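Local structure of putative transcriptional regulator (Streptomyces coelicolor, 2ZB9) at residues E39-L44 against G112-E117; E34-L37 against Q43-F46; A93-Q98 against Q169-V174. The protein probably acts as a TetR-family transcription factor, binding regulatory DNA through a helix-turn-helix motif as a dimer of all-helical subunits. All coordinates share one frame; numbering follows the deposited sequence.

Contact 1: E39-L44 against G112-E117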
ATOM      1  N   GLU A  39     -17.221  -7.187  15.552  1.00 45.12           N
ATOM      2  CA  GLU A  39     -17.402  -8.501  14.950  1.00 42.90           C
ATOM      3  C   GLU A  39     -16.759  -8.743  13.583  1.00 41.71           C
ATOM      4  O   GLU A  39     -16.698  -9.885  13.127  1.00 41.16           O
ATOM      5  CB  GLU A  39     -18.894  -8.822  14.884  1.00 43.83           C
ATOM      6  CG  GLU A  39     -19.507  -9.041  16.260  1.00 48.68           C
ATOM      7  CD  GLU A  39     -20.979  -9.393  16.214  1.00 50.03           C
ATOM      8  OE1 GLU A  39     -21.367 -10.245  15.387  1.00 51.40           O
ATOM      9  OE2 GLU A  39     -21.747  -8.829  17.020  1.00 53.28           O
ATOM     10  N   GLY A  40     -16.288  -7.688  12.927  1.00 38.61           N
ATOM     11  CA  GLY A  40     -15.660  -7.870  11.629  1.00 37.24           C
ATOM     12  C   GLY A  40     -16.596  -7.738  10.442  1.00 35.12           C
ATOM     13  O   GLY A  40     -17.817  -7.794  10.577  1.00 36.37           O
ATOM     14  N   THR A  41     -16.011  -7.591   9.261  1.00 34.54           N
ATOM     15  CA  THR A  41     -16.772  -7.420   8.030  1.00 33.88           C
ATOM     16  C   THR A  41     -17.653  -8.595   7.618  1.00 32.92           C
ATOM     17  O   THR A  41     -18.762  -8.396   7.109  1.00 31.05           O
ATOM     18  CB  THR A  41     -15.828  -7.099   6.862  1.00 33.62           C
ATOM     19  OG1 THR A  41     -14.997  -5.996   7.227  1.00 34.32           O
ATOM     20  CG2 THR A  41     -16.627  -6.731   5.613  1.00 34.21           C
ATOM     21  N   ALA A  42     -17.164  -9.814   7.819  1.00 30.78           N
ATOM     22  CA  ALA A  42     -17.930 -10.995   7.435  1.00 34.53           C
ATOM     23  C   ALA A  42     -19.258 -11.064   8.197  1.00 35.42           C
ATOM     24  O   ALA A  42     -20.253 -11.572   7.682  1.00 34.59           O
ATOM     25  CB  ALA A  42     -17.097 -12.271   7.684  1.00 32.58           C
ATOM     26  N   GLN A  43     -19.260 -10.535   9.416  1.00 36.01           N
ATOM     27  CA  GLN A  43     -20.446 -10.533  10.264  1.00 37.14           C
ATOM     28  C   GLN A  43     -21.452  -9.442   9.914  1.00 37.63           C
ATOM     29  O   GLN A  43     -22.617  -9.513  10.317  1.00 38.37           O
ATOM     30  CB  GLN A  43     -20.038 -10.383  11.732  1.00 38.48           C
ATOM     31  CG  GLN A  43     -19.393 -11.620  12.341  1.00 38.70           C
ATOM     32  CD  GLN A  43     -20.382 -12.759  12.505  1.00 42.97           C
ATOM     33  OE1 GLN A  43     -20.546 -13.600  11.611  1.00 43.04           O
ATOM     34  NE2 GLN A  43     -21.064 -12.783  13.648  1.00 39.86           N
ATOM     35  N   LEU A  44     -21.009  -8.436   9.167  1.00 34.73           N
ATOM     36  CA  LEU A  44     -21.889  -7.340   8.795  1.00 33.57           C
ATOM     37  C   LEU A  44     -22.909  -7.733   7.729  1.00 34.72           C
ATOM     38  O   LEU A  44     -22.545  -8.218   6.657  1.00 32.97           O
ATOM     39  CB  LEU A  44     -21.067  -6.151   8.294  1.00 31.84           C
ATOM     40  CG  LEU A  44     -21.845  -4.884   7.930  1.00 34.66           C
ATOM     41  CD1 LEU A  44     -22.506  -4.315   9.179  1.00 30.63           C
ATOM     42  CD2 LEU A  44     -20.897  -3.852   7.312  1.00 32.81           C
ATOM     43  N   GLY A 112      -7.491  -2.255  11.618  1.00 33.74           N
ATOM     44  CA  GLY A 112      -6.383  -2.501  10.711  1.00 32.19           C
ATOM     45  C   GLY A 112      -6.674  -3.654   9.773  1.00 34.46           C
ATOM     46  O   GLY A 112      -6.562  -3.525   8.553  1.00 34.76           O
ATOM     47  N   ARG A 113      -7.058  -4.789  10.344  1.00 34.80           N
ATOM     48  CA  ARG A 113      -7.371  -5.974   9.556  1.00 36.56           C
ATOM     49  C   ARG A 113      -8.575  -5.744   8.647  1.00 34.73           C
ATOM     50  O   ARG A 113      -8.579  -6.163   7.487  1.00 35.33           O
ATOM     51  CB  ARG A 113      -7.618  -7.160  10.494  1.00 40.23           C
ATOM     52  CG  ARG A 113      -8.163  -8.420   9.831  1.00 47.85           C
ATOM     53  CD  ARG A 113      -9.691  -8.511   9.968  1.00 53.50           C
ATOM     54  NE  ARG A 113     -10.375  -8.431   8.678  1.00 57.41           N
ATOM     55  CZ  ARG A 113     -11.697  -8.470   8.517  1.00 58.22           C
ATOM     56  NH1 ARG A 113     -12.501  -8.587   9.567  1.00 57.41           N
ATOM     57  NH2 ARG A 113     -12.215  -8.396   7.297  1.00 55.62           N
ATOM     58  N   ILE A 114      -9.598  -5.080   9.174  1.00 32.87           N
ATOM     59  CA  ILE A 114     -10.801  -4.793   8.402  1.00 30.93           C
ATOM     60  C   ILE A 114     -10.451  -4.052   7.110  1.00 30.15           C
ATOM     61  O   ILE A 114     -10.863  -4.441   6.018  1.00 27.92           O
ATOM     62  CB  ILE A 114     -11.793  -3.923   9.226  1.00 32.81           C
ATOM     63  CG1 ILE A 114     -12.534  -4.792  10.243  1.00 33.81           C
ATOM     64  CG2 ILE A 114     -12.771  -3.199   8.295  1.00 30.28           C
ATOM     65  CD1 ILE A 114     -13.362  -3.989  11.237  1.00 35.16           C
ATOM     66  N   LEU A 115      -9.676  -2.984   7.243  1.00 29.53           N
ATOM     67  CA  LEU A 115      -9.292  -2.174   6.092  1.00 30.28           C
ATOM     68  C   LEU A 115      -8.354  -2.886   5.114  1.00 30.59           C
ATOM     69  O   LEU A 115      -8.562  -2.829   3.901  1.00 31.64           O
ATOM     70  CB  LEU A 115      -8.663  -0.870   6.592  1.00 29.42           C
ATOM     71  CG  LEU A 115      -8.874   0.424   5.809  1.00 29.63           C
ATOM     72  CD1 LEU A 115     -10.349   0.638   5.509  1.00 28.05           C
ATOM     73  CD2 LEU A 115      -8.333   1.577   6.635  1.00 27.74           C
ATOM     74  N   THR A 116      -7.328  -3.560   5.630  1.00 32.25           N
ATOM     75  CA  THR A 116      -6.378  -4.266   4.764  1.00 32.08           C
ATOM     76  C   THR A 116      -7.049  -5.388   3.974  1.00 32.04           C
ATOM     77  O   THR A 116      -6.666  -5.673   2.836  1.00 33.10           O
ATOM     78  CB  THR A 116      -5.191  -4.872   5.562  1.00 32.30           C
ATOM     79  OG1 THR A 116      -5.686  -5.738   6.588  1.00 32.82           O
ATOM     80  CG2 THR A 116      -4.351  -3.779   6.192  1.00 33.03           C
ATOM     81  N   GLU A 117      -8.049  -6.029   4.566  1.00 31.37           N
ATOM     82  CA  GLU A 117      -8.741  -7.099   3.862  1.00 31.13           C
ATOM     83  C   GLU A 117      -9.659  -6.538   2.792  1.00 29.77           C
ATOM     84  O   GLU A 117      -9.916  -7.198   1.788  1.00 28.79           O
ATOM     85  CB  GLU A 117      -9.519  -7.984   4.844  1.00 34.65           C
ATOM     86  CG  GLU A 117      -8.594  -8.828   5.722  1.00 40.33           C
ATOM     87  CD  GLU A 117      -9.321  -9.926   6.486  1.00 45.85           C
ATOM     88  OE1 GLU A 117      -8.655 -10.663   7.250  1.00 46.21           O
ATOM     89  OE2 GLU A 117     -10.554 -10.053   6.321  1.00 47.91           O
TER
HETATM   90  O   HOH W   1     -12.800  -6.391   5.900  1.00 31.01           O
HETATM   91  O   HOH W   2     -14.425 -10.539   9.043  1.00 57.37           O

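Contact 2: E34-L37 against Q43-F46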
ATOM      1  N   GLU A  34     -20.155   0.125  15.001  1.00 33.60           N
ATOM      2  CA  GLU A  34     -20.099  -0.664  16.228  1.00 36.60           C
ATOM      3  C   GLU A  34     -20.005  -2.161  15.929  1.00 36.51           C
ATOM      4  O   GLU A  34     -19.198  -2.879  16.526  1.00 36.25           O
ATOM      5  CB  GLU A  34     -21.339  -0.378  17.085  1.00 40.14           C
ATOM      6  CG  GLU A  34     -22.132  -1.624  17.480  1.00 48.50           C
ATOM      7  CD  GLU A  34     -23.640  -1.444  17.327  1.00 53.64           C
ATOM      8  OE1 GLU A  34     -24.240  -0.676  18.120  1.00 54.39           O
ATOM      9  OE2 GLU A  34     -24.220  -2.072  16.405  1.00 52.04           O
ATOM     10  N   LEU A  35     -20.838  -2.625  15.006  1.00 35.29           N
ATOM     11  CA  LEU A  35     -20.855  -4.034  14.623  1.00 36.34           C
ATOM     12  C   LEU A  35     -19.569  -4.396  13.887  1.00 35.88           C
ATOM     13  O   LEU A  35     -18.930  -5.406  14.176  1.00 35.88           O
ATOM     14  CB  LEU A  35     -22.059  -4.308  13.721  1.00 36.62           C
ATOM     15  CG  LEU A  35     -22.300  -5.744  13.259  1.00 42.21           C
ATOM     16  CD1 LEU A  35     -22.464  -6.657  14.469  1.00 41.65           C
ATOM     17  CD2 LEU A  35     -23.550  -5.787  12.383  1.00 42.66           C
ATOM     18  N   LEU A  36     -19.194  -3.554  12.937  1.00 36.50           N
ATOM     19  CA  LEU A  36     -17.997  -3.767  12.136  1.00 37.85           C
ATOM     20  C   LEU A  36     -16.734  -3.887  12.995  1.00 39.22           C
ATOM     21  O   LEU A  36     -15.955  -4.822  12.834  1.00 38.68           O
ATOM     22  CB  LEU A  36     -17.857  -2.609  11.141  1.00 36.14           C
ATOM     23  CG  LEU A  36     -16.874  -2.710   9.981  1.00 36.75           C
ATOM     24  CD1 LEU A  36     -17.159  -3.951   9.167  1.00 33.14           C
ATOM     25  CD2 LEU A  36     -17.000  -1.461   9.124  1.00 35.85           C
ATOM     26  N   LEU A  37     -16.547  -2.951  13.922  1.00 41.05           N
ATOM     27  CA  LEU A  37     -15.365  -2.951  14.781  1.00 44.16           C
ATOM     28  C   LEU A  37     -15.309  -4.023  15.865  1.00 46.40           C
ATOM     29  O   LEU A  37     -14.232  -4.319  16.383  1.00 48.88           O
ATOM     30  CB  LEU A  37     -15.193  -1.575  15.434  1.00 45.08           C
ATOM     31  CG  LEU A  37     -14.174  -0.608  14.818  1.00 47.36           C
ATOM     32  CD1 LEU A  37     -14.363  -0.497  13.309  1.00 45.70           C
ATOM     33  CD2 LEU A  37     -14.331   0.754  15.489  1.00 47.79           C
ATOM     34  N   GLN A  43     -19.260 -10.535   9.416  1.00 36.01           N
ATOM     35  CA  GLN A  43     -20.446 -10.533  10.264  1.00 37.14           C
ATOM     36  C   GLN A  43     -21.452  -9.442   9.914  1.00 37.63           C
ATOM     37  O   GLN A  43     -22.617  -9.513  10.317  1.00 38.37           O
ATOM     38  CB  GLN A  43     -20.038 -10.383  11.732  1.00 38.48           C
ATOM     39  CG  GLN A  43     -19.393 -11.620  12.341  1.00 38.70           C
ATOM     40  CD  GLN A  43     -20.382 -12.759  12.505  1.00 42.97           C
ATOM     41  OE1 GLN A  43     -20.546 -13.600  11.611  1.00 43.04           O
ATOM     42  NE2 GLN A  43     -21.064 -12.783  13.648  1.00 39.86           N
ATOM     43  N   LEU A  44     -21.009  -8.436   9.167  1.00 34.73           N
ATOM     44  CA  LEU A  44     -21.889  -7.340   8.795  1.00 33.57           C
ATOM     45  C   LEU A  44     -22.909  -7.733   7.729  1.00 34.72           C
ATOM     46  O   LEU A  44     -22.545  -8.218   6.657  1.00 32.97           O
ATOM     47  CB  LEU A  44     -21.067  -6.151   8.294  1.00 31.84           C
ATOM     48  CG  LEU A  44     -21.845  -4.884   7.930  1.00 34.66           C
ATOM     49  CD1 LEU A  44     -22.506  -4.315   9.179  1.00 30.63           C
ATOM     50  CD2 LEU A  44     -20.897  -3.852   7.312  1.00 32.81           C
ATOM     51  N   THR A  45     -24.189  -7.529   8.039  1.00 33.08           N
ATOM     52  CA  THR A  45     -25.265  -7.830   7.097  1.00 34.97           C
ATOM     53  C   THR A  45     -26.327  -6.735   7.177  1.00 34.66           C
ATOM     54  O   THR A  45     -26.493  -6.087   8.214  1.00 35.18           O
ATOM     55  CB  THR A  45     -25.972  -9.174   7.410  1.00 36.01           C
ATOM     56  OG1 THR A  45     -26.680  -9.055   8.649  1.00 34.53           O
ATOM     57  CG2 THR A  45     -24.970 -10.321   7.503  1.00 36.02           C
ATOM     58  N   PHE A  46     -27.045  -6.534   6.081  1.00 34.84           N
ATOM     59  CA  PHE A  46     -28.109  -5.536   6.047  1.00 36.49           C
ATOM     60  C   PHE A  46     -29.207  -5.928   7.039  1.00 36.01           C
ATOM     61  O   PHE A  46     -29.768  -5.077   7.723  1.00 34.99           O
ATOM     62  CB  PHE A  46     -28.678  -5.439   4.628  1.00 33.69           C
ATOM     63  CG  PHE A  46     -27.834  -4.615   3.692  1.00 32.95           C
ATOM     64  CD1 PHE A  46     -28.066  -3.251   3.545  1.00 32.66           C
ATOM     65  CD2 PHE A  46     -26.797  -5.198   2.968  1.00 33.87           C
ATOM     66  CE1 PHE A  46     -27.281  -2.474   2.689  1.00 34.42           C
ATOM     67  CE2 PHE A  46     -26.002  -4.432   2.107  1.00 34.05           C
ATOM     68  CZ  PHE A  46     -26.246  -3.065   1.968  1.00 32.40           C
TER

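Contact 3: A93-Q98 against Q169-V174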
ATOM      1  N   ALA A  93       4.516  18.309  14.932  1.00 30.56           N
ATOM      2  CA  ALA A  93       3.790  17.757  16.071  1.00 30.76           C
ATOM      3  C   ALA A  93       2.440  17.185  15.668  1.00 29.73           C
ATOM      4  O   ALA A  93       2.078  16.089  16.088  1.00 32.85           O
ATOM      5  CB  ALA A  93       3.597  18.828  17.138  1.00 31.98           C
ATOM      6  N   ASP A  94       1.695  17.924  14.853  1.00 28.20           N
ATOM      7  CA  ASP A  94       0.377  17.464  14.421  1.00 28.00           C
ATOM      8  C   ASP A  94       0.465  16.190  13.582  1.00 27.69           C
ATOM      9  O   ASP A  94      -0.317  15.256  13.771  1.00 26.47           O
ATOM     10  CB  ASP A  94      -0.341  18.562  13.629  1.00 28.41           C
ATOM     11  CG  ASP A  94      -0.560  19.826  14.444  1.00 29.82           C
ATOM     12  OD1 ASP A  94      -0.503  19.758  15.693  1.00 31.79           O
ATOM     13  OD2 ASP A  94      -0.807  20.889  13.839  1.00 30.27           O
ATOM     14  N   LEU A  95       1.425  16.156  12.664  1.00 28.28           N
ATOM     15  CA  LEU A  95       1.625  14.992  11.805  1.00 30.30           C
ATOM     16  C   LEU A  95       1.979  13.761  12.655  1.00 29.43           C
ATOM     17  O   LEU A  95       1.467  12.663  12.414  1.00 28.54           O
ATOM     18  CB  LEU A  95       2.739  15.290  10.792  1.00 32.22           C
ATOM     19  CG  LEU A  95       2.507  15.091   9.285  1.00 35.72           C
ATOM     20  CD1 LEU A  95       1.090  15.470   8.874  1.00 33.85           C
ATOM     21  CD2 LEU A  95       3.522  15.942   8.527  1.00 34.17           C
ATOM     22  N   LEU A  96       2.841  13.942  13.653  1.00 29.19           N
ATOM     23  CA  LEU A  96       3.227  12.831  14.529  1.00 29.08           C
ATOM     24  C   LEU A  96       2.011  12.353  15.308  1.00 27.54           C
ATOM     25  O   LEU A  96       1.779  11.155  15.444  1.00 31.33           O
ATOM     26  CB  LEU A  96       4.313  13.252  15.530  1.00 29.89           C
ATOM     27  CG  LEU A  96       5.821  13.027  15.331  1.00 32.72           C
ATOM     28  CD1 LEU A  96       6.103  12.027  14.213  1.00 29.58           C
ATOM     29  CD2 LEU A  96       6.481  14.355  15.045  1.00 33.14           C
ATOM     30  N   ALA A  97       1.227  13.293  15.819  1.00 27.92           N
ATOM     31  CA  ALA A  97       0.035  12.935  16.587  1.00 28.10           C
ATOM     32  C   ALA A  97      -0.979  12.171  15.744  1.00 26.08           C
ATOM     33  O   ALA A  97      -1.559  11.194  16.206  1.00 27.24           O
ATOM     34  CB  ALA A  97      -0.615  14.187  17.170  1.00 26.35           C
ATOM     35  N   GLN A  98      -1.189  12.604  14.505  1.00 25.37           N
ATOM     36  CA  GLN A  98      -2.157  11.934  13.636  1.00 24.90           C
ATOM     37  C   GLN A  98      -1.653  10.565  13.176  1.00 25.34           C
ATOM     38  O   GLN A  98      -2.409   9.600  13.176  1.00 27.06           O
ATOM     39  CB  GLN A  98      -2.482  12.819  12.425  1.00 23.74           C
ATOM     40  CG  GLN A  98      -3.772  12.471  11.678  1.00 23.62           C
ATOM     41  CD  GLN A  98      -3.678  11.188  10.879  1.00 24.69           C
ATOM     42  OE1 GLN A  98      -2.594  10.772  10.481  1.00 24.72           O
ATOM     43  NE2 GLN A  98      -4.824  10.564  10.618  1.00 24.95           N
ATOM     44  N   GLN A 169       3.956   9.155   0.960  1.00 24.42           N
ATOM     45  CA  GLN A 169       5.210   8.923   1.663  1.00 27.25           C
ATOM     46  C   GLN A 169       5.044   8.848   3.173  1.00 27.03           C
ATOM     47  O   GLN A 169       6.007   8.598   3.900  1.00 26.94           O
ATOM     48  CB  GLN A 169       6.238   9.985   1.270  1.00 27.11           C
ATOM     49  CG  GLN A 169       6.691   9.824  -0.178  1.00 24.34           C
ATOM     50  CD  GLN A 169       7.784  10.792  -0.565  1.00 24.33           C
ATOM     51  OE1 GLN A 169       7.552  11.989  -0.680  1.00 23.96           O
ATOM     52  NE2 GLN A 169       8.987  10.275  -0.762  1.00 22.74           N
ATOM     53  N   LEU A 170       3.820   9.067   3.640  1.00 25.35           N
ATOM     54  CA  LEU A 170       3.514   8.965   5.062  1.00 26.59           C
ATOM     55  C   LEU A 170       2.567   7.784   5.251  1.00 24.30           C
ATOM     56  O   LEU A 170       2.997   6.675   5.540  1.00 24.49           O
ATOM     57  CB  LEU A 170       2.839  10.235   5.592  1.00 29.84           C
ATOM     58  CG  LEU A 170       3.657  11.465   5.989  1.00 34.77           C
ATOM     59  CD1 LEU A 170       4.989  11.037   6.590  1.00 34.60           C
ATOM     60  CD2 LEU A 170       3.872  12.342   4.793  1.00 35.90           C
ATOM     61  N   TRP A 171       1.274   8.030   5.066  1.00 23.75           N
ATOM     62  CA  TRP A 171       0.265   6.986   5.213  1.00 24.92           C
ATOM     63  C   TRP A 171       0.489   5.827   4.235  1.00 24.68           C
ATOM     64  O   TRP A 171       0.366   4.661   4.608  1.00 26.17           O
ATOM     65  CB  TRP A 171      -1.129   7.607   5.026  1.00 24.09           C
ATOM     66  CG  TRP A 171      -1.394   8.650   6.068  1.00 26.40           C
ATOM     67  CD1 TRP A 171      -1.811   8.434   7.352  1.00 23.56           C
ATOM     68  CD2 TRP A 171      -1.091  10.053   5.975  1.00 24.72           C
ATOM     69  NE1 TRP A 171      -1.772   9.605   8.065  1.00 22.90           N
ATOM     70  CE2 TRP A 171      -1.332  10.612   7.253  1.00 25.15           C
ATOM     71  CE3 TRP A 171      -0.632  10.882   4.944  1.00 25.03           C
ATOM     72  CZ2 TRP A 171      -1.125  11.974   7.526  1.00 22.54           C
ATOM     73  CZ3 TRP A 171      -0.428  12.237   5.215  1.00 25.82           C
ATOM     74  CH2 TRP A 171      -0.674  12.767   6.500  1.00 24.66           C
ATOM     75  N   GLY A 172       0.826   6.148   2.991  1.00 24.84           N
ATOM     76  CA  GLY A 172       1.064   5.099   2.011  1.00 25.43           C
ATOM     77  C   GLY A 172       2.164   4.149   2.457  1.00 25.62           C
ATOM     78  O   GLY A 172       2.066   2.939   2.251  1.00 24.92           O
ATOM     79  N   ALA A 173       3.215   4.706   3.060  1.00 26.08           N
ATOM     80  CA  ALA A 173       4.348   3.923   3.565  1.00 27.67           C
ATOM     81  C   ALA A 173       3.884   2.970   4.659  1.00 28.00           C
ATOM     82  O   ALA A 173       4.362   1.841   4.751  1.00 30.58           O
ATOM     83  CB  ALA A 173       5.431   4.856   4.119  1.00 24.20           C
ATOM     84  N   VAL A 174       2.968   3.439   5.503  1.00 29.15           N
ATOM     85  CA  VAL A 174       2.427   2.618   6.587  1.00 28.37           C
ATOM     86  C   VAL A 174       1.570   1.498   5.994  1.00 29.60           C
ATOM     87  O   VAL A 174       1.717   0.329   6.361  1.00 28.67           O
ATOM     88  CB  VAL A 174       1.535   3.451   7.545  1.00 29.07           C
ATOM     89  CG1 VAL A 174       0.984   2.554   8.660  1.00 27.94           C
ATOM     90  CG2 VAL A 174       2.333   4.608   8.131  1.00 25.24           C
TER

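Contact 1: E39-L44 against G112-E117
Arg113 reaches from helix 110-122 to the turn after helix 20-39, and its guanidinium edge meets Gly40 and Thr41 there without a direct hydrogen bond. From CB the chain leaves with CG anti to the backbone N (chi1 171°), then bends at chi2 and again at chi3. NH1 ends 3.8 Å from Gly40 CA and 3.7 Å from Thr41 N, both near the guanidinium plane. It also gives a weak hydrogen bond to water 2, which accepts another from Ala42 N. NH2 lies 3.7 Å from Thr41 OG1 and pairs with Glu117 OE2, a salt bridge whose close geometry is doubtful in detail. One face of the group lies against Ile114 CG1. The contact of 39-44 with 112-117 joins the DNA-binding domain to the C-terminal domain, the two-part architecture of TetR-family regulators. A leucine in place of Arg113 would probably lose the guanidinium edge set against Gly40 and Thr41 and leave water 2 without one partner. Thr41 OG1 packs 3.7 Å from Ile114 CG2, and water 1, 2.6 Å from that hydroxyl, donates to Ile114 O. Gly40, first past helix 20-39, has phi +92°; a beta carbon would press on the preceding carbonyl O and crowd Arg113 NH1.

Contact 2: E34-L37 against Q43-F46
The entry to the predicted helix-turn-helix motif is fastened to the preceding helix by Leu44, which packs against Leu35 and Leu36 of helix 20-39. The contact is carried by apolar side chains: no hydrogen bond crosses between 34-37 and 43-46, and 180 Å² is buried in all. Leu44 divides its two methyls between the neighbours. Its CD1 lies 3.7 Å from Leu35 CD2, whereas its CD2 makes a looser approach of 4.2 Å to Leu36 CD1. The fork is set by a CG anti to the backbone N (chi1 -177°), and each helix leucine meets it at a slant. Leu35 CD2 also comes within 4.4 Å of Gln43 O, at the margin of the patch. Gln43 itself turns its amide away from the leucines, and its NE2 donates a hydrogen bond to Glu39 OE1, linking the turn to the end of helix 20-39. Around this cluster, Leu44 also touches Val49 of helix 46-53 and Leu70 and Ala71 of helix 67-83. Immediately after it, Thr45 is the N-cap of helix 46-53, its OG1 bonded to Arg48 N. Leu44, just before the N-cap, so ties the turn into the hydrophobic core of a compact helical DNA-binding domain of the kind found in TetR-family regulators.

Contact 3: A93-Q98 against Q169-V174
The polar part of the contact is one hydrogen bond, from Trp171 NE1 to Gln98 OE1, 2.8 Å long with an N-H...O angle of 151°. The oxygen sits at the indole edge, almost in the ring plane, whereas the donor is tilted out of the plane of the amide carbonyl. The amide and indole planes stand 65° apart. Gln98 leaves its helix with CG anti to the backbone N and bends at chi2 (-72°), which presents OE1 to the ring. The other end of the amide, NE2, donates to Leu83 O, so both ends are engaged and the group's rotation is fixed, with the indole N-H satisfied in a buried setting.

The apolar part is a single approach, Leu95 CD1 to Trp171 CH2 at 4.0 Å. The leucine lies oblique to the ring, and the two side chains cross at about a right angle. Both links are made by long side chains, for the backbones stay well apart: Leu95 CA and Leu170 CA are separated by 9.2 Å.

Further neighbours pack on the indole: Leu170 CB lies over one face, toward its rim, Phe102 meets the ring edge-to-face, and Ala144 of helix 126-153 packs on it. On the same segment, Gln169 hydrogen-bonds to Leu193, Asn196 and Gln169 of the second subunit. Helix 163-179 thus serves both the interior and the dimer interface, an arrangement consistent with the all-helical C-terminal domain of TetR-family regulators.

How the contacts relate
From the N terminus, helix 20-39 is the starting point: contact 2 closes the short loop from 34-37 to 43-46. Contact 1 opens at 39-44, before that loop is complete, and shares Gln43 and Leu44 with it, but closes far along the chain at 112-117. The two touch where Thr41 OG1 lies 3.6 Å from Leu36 CD1, their centres about 8 Å apart. Contact 3 opens at 93-98, inside the span of contact 1, and closes beyond it at 169-174, so these two cross; it is in series with contact 2. Together they link the DNA-binding domain internally, join it to helix 110-122, and bind the C-terminal helices to one another.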